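Local coordinates for protein type II restriction enzyme MspI (Moraxella sp., PDB 1SA3) that recognises the double-stranded DNA sequence 5'-CCGG-3' and cleaves it after the first C, as a type II restriction endonuclease, at residues E[100-105]-E[114-119]. Residues are numbered along the deposited sequence; the frame is centred on the assembly and turned at random.
With nucleotides of chain A.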
loop_
_atom_site.group_PDB
_atom_site.type_symbol
_atom_site.label_atom_id
_atom_site.label_comp_id
_atom_site.label_asym_id
_atom_site.label_seq_id
_atom_site.Cartn_x
_atom_site.Cartn_y
_atom_site.Cartn_z
ATOM N N ALA E 100 -8.974 5.391 -0.033
ATOM C CA ALA E 100 -10.082 5.768 -0.903
ATOM C C ALA E 100 -10.754 4.519 -1.436
ATOM O O ALA E 100 -10.239 3.416 -1.274
ATOM C CB ALA E 100 -9.559 6.591 -2.073
ATOM N N THR E 101 -11.899 4.701 -2.084
ATOM C CA THR E 101 -12.623 3.577 -2.652
ATOM C C THR E 101 -13.183 3.886 -4.033
ATOM O O THR E 101 -13.403 5.051 -4.391
ATOM C CB THR E 101 -13.807 3.146 -1.756
ATOM O OG1 THR E 101 -14.768 4.207 -1.678
ATOM C CG2 THR E 101 -13.328 2.820 -0.358
ATOM N N ILE E 102 -13.388 2.825 -4.807
ATOM C CA ILE E 102 -13.993 2.912 -6.137
ATOM C C ILE E 102 -15.088 1.848 -6.095
ATOM O O ILE E 102 -14.850 0.735 -5.606
ATOM C CB ILE E 102 -13.023 2.511 -7.267
ATOM C CG1 ILE E 102 -11.833 3.467 -7.312
ATOM C CG2 ILE E 102 -13.764 2.503 -8.625
ATOM C CD1 ILE E 102 -10.782 3.049 -8.323
ATOM N N ARG E 103 -16.286 2.194 -6.550
ATOM C CA ARG E 103 -17.372 1.223 -6.603
ATOM C C ARG E 103 -17.763 1.015 -8.061
ATOM O O ARG E 103 -18.042 1.979 -8.780
ATOM C CB ARG E 103 -18.594 1.700 -5.811
ATOM C CG ARG E 103 -19.799 0.766 -5.966
ATOM C CD ARG E 103 -20.997 1.230 -5.147
ATOM N NE ARG E 103 -20.739 1.162 -3.712
ATOM C CZ ARG E 103 -20.658 0.037 -3.005
ATOM N NH1 ARG E 103 -20.819 -1.144 -3.586
ATOM N NH2 ARG E 103 -20.405 0.097 -1.706
ATOM N N PHE E 104 -17.761 -0.239 -8.507
ATOM C CA PHE E 104 -18.142 -0.550 -9.880
ATOM C C PHE E 104 -19.507 -1.204 -9.867
ATOM O O PHE E 104 -19.764 -2.086 -9.045
ATOM C CB PHE E 104 -17.168 -1.529 -10.532
ATOM C CG PHE E 104 -15.768 -1.021 -10.644
ATOM C CD1 PHE E 104 -14.823 -1.325 -9.670
ATOM C CD2 PHE E 104 -15.378 -0.268 -11.744
ATOM C CE1 PHE E 104 -13.502 -0.886 -9.795
ATOM C CE2 PHE E 104 -14.069 0.170 -11.871
ATOM C CZ PHE E 104 -13.131 -0.143 -10.895
ATOM N N THR E 105 -20.380 -0.777 -10.770
ATOM C CA THR E 105 -21.715 -1.350 -10.865
ATOM C C THR E 105 -21.771 -2.141 -12.163
ATOM O O THR E 105 -21.354 -1.655 -13.217
ATOM C CB THR E 105 -22.796 -0.253 -10.872
ATOM O OG1 THR E 105 -22.743 0.461 -9.633
ATOM C CG2 THR E 105 -24.189 -0.863 -11.028
ATOM N N VAL E 114 -14.177 -1.377 -4.009
ATOM C CA VAL E 114 -12.741 -1.637 -4.015
ATOM C C VAL E 114 -11.969 -0.642 -3.154
ATOM O O VAL E 114 -11.611 0.448 -3.618
ATOM C CB VAL E 114 -12.150 -1.567 -5.441
ATOM C CG1 VAL E 114 -10.708 -2.080 -5.431
ATOM C CG2 VAL E 114 -12.993 -2.373 -6.404
ATOM N N PRO E 115 -11.718 -0.991 -1.879
ATOM C CA PRO E 115 -10.974 -0.102 -0.986
ATOM C C PRO E 115 -9.532 -0.072 -1.489
ATOM O O PRO E 115 -8.980 -1.102 -1.914
ATOM C CB PRO E 115 -11.127 -0.776 0.380
ATOM C CG PRO E 115 -11.253 -2.223 0.028
ATOM C CD PRO E 115 -12.205 -2.173 -1.143
ATOM N N LEU E 116 -8.930 1.109 -1.453
ATOM C CA LEU E 116 -7.575 1.272 -1.962
ATOM C C LEU E 116 -6.614 1.911 -0.987
ATOM O O LEU E 116 -7.009 2.698 -0.127
ATOM C CB LEU E 116 -7.595 2.167 -3.210
ATOM C CG LEU E 116 -8.668 2.042 -4.292
ATOM C CD1 LEU E 116 -8.703 3.341 -5.106
ATOM C CD2 LEU E 116 -8.386 0.851 -5.194
ATOM N N ASN E 117 -5.341 1.574 -1.138
ATOM C CA ASN E 117 -4.291 2.201 -0.350
ATOM C C ASN E 117 -3.419 2.821 -1.449
ATOM O O ASN E 117 -3.010 2.133 -2.381
ATOM C CB ASN E 117 -3.485 1.192 0.458
ATOM C CG ASN E 117 -2.367 1.856 1.252
ATOM O OD1 ASN E 117 -1.254 2.010 0.760
ATOM N ND2 ASN E 117 -2.672 2.274 2.477
ATOM N N ILE E 118 -3.148 4.115 -1.344
ATOM C CA ILE E 118 -2.378 4.809 -2.376
ATOM C C ILE E 118 -1.188 5.558 -1.812
ATOM O O ILE E 118 -1.325 6.293 -0.840
ATOM C CB ILE E 118 -3.274 5.821 -3.125
ATOM C CG1 ILE E 118 -4.566 5.128 -3.562
ATOM C CG2 ILE E 118 -2.527 6.398 -4.344
ATOM C CD1 ILE E 118 -5.602 6.057 -4.196
ATOM N N LYS E 119 -0.024 5.374 -2.434
ATOM C CA LYS E 119 1.194 6.043 -1.996
ATOM C C LYS E 119 2.022 6.514 -3.181
ATOM O O LYS E 119 1.784 6.116 -4.324
ATOM C CB LYS E 119 2.080 5.103 -1.178
ATOM C CG LYS E 119 1.494 4.599 0.118
ATOM C CD LYS E 119 2.502 3.672 0.823
ATOM C CE LYS E 119 1.853 2.950 1.988
ATOM N NZ LYS E 119 1.203 3.900 2.946
ATOM P P DG A 6 3.494 8.529 0.964
ATOM O OP1 DG A 6 2.829 8.694 -0.357
ATOM O OP2 DG A 6 3.760 7.157 1.483
ATOM O "O5'" DG A 6 4.869 9.323 0.992
ATOM C "C5'" DG A 6 6.110 8.646 1.147
ATOM C "C4'" DG A 6 7.207 9.650 1.394
ATOM O "O4'" DG A 6 7.193 9.918 2.819
ATOM C "C3'" DG A 6 8.595 9.091 1.097
ATOM O "O3'" DG A 6 9.170 9.571 -0.104
ATOM C "C2'" DG A 6 9.460 9.532 2.262
ATOM C "C1'" DG A 6 8.507 9.976 3.357
ATOM N N9 DG A 6 8.625 8.962 4.403
ATOM C C8 DG A 6 7.788 7.894 4.642
ATOM N N7 DG A 6 8.255 7.069 5.549
ATOM C C5 DG A 6 9.452 7.647 5.957
ATOM C C6 DG A 6 10.414 7.205 6.917
ATOM O O6 DG A 6 10.400 6.174 7.606
ATOM N N1 DG A 6 11.479 8.098 7.024
ATOM C C2 DG A 6 11.611 9.265 6.294
ATOM N N2 DG A 6 12.721 9.999 6.529
ATOM N N3 DG A 6 10.725 9.682 5.398
ATOM C C4 DG A 6 9.680 8.832 5.282
#
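The ring of Phe104 meets Val114 at its edge: methyl CG2 of Val114 lies in the ring plane, 3.7 Å from CE1 of Phe104. One ring face carries CG2 of its strand neighbour Ile102, 3.5 Å above the plane and offset toward the rim. With CG of Phe104 anti to its carbonyl carbon (chi1 -62°), the ring reaches this methyl of the beta-branched Val114 although Phe104 has no bridge partner in 114-119. On the sheet face that carries Ala100, Ile102, Val114 and Leu116, CD1 of Leu116 lies 3.8 Å from both CG1 and CD1 of Ile102. Ala100 suits the end of this row, its small methyl packing against helix 23-41 at Glu35 and Leu39.

Strands 100-106 and 111-121 form a beta hairpin within the mixed sheet. N of Leu116 bonds to O of Ala100 and N of Val114 to O of Ile102, each at 2.7 Å and nearly in line with the C=O bond. The return bond from Ile102 N to Val114 O, at 3.2 Å, comes from above the carbonyl plane, and that from Ala100 N to Leu116 O is weak. Pro115, lacking an amide hydrogen, costs no bond to 100-105, because it faces Thr101 in a non-hydrogen-bonded pair. There CG2 of Thr101 packs 3.8 Å from CA of Pro115, and the CA of Thr101 makes a CH...O contact to O of Val114.

The ladder runs up to the sodium site: Asp99, next to Ala100, binds the ion with Glu35 and Asp84, and also accepts a bond from Ile118 N. Lys119 probably supplies the lysine of the PDDEXK motif; its CA lies 3.5 Å from OP1 of DG6 of chain A, its aliphatic chain alongside OP2. Asp99 immediately precedes strand 100-106 and Lys119 lies on 111-121, so backbone pairing brings metal ligand and DNA-contacting lysine close together.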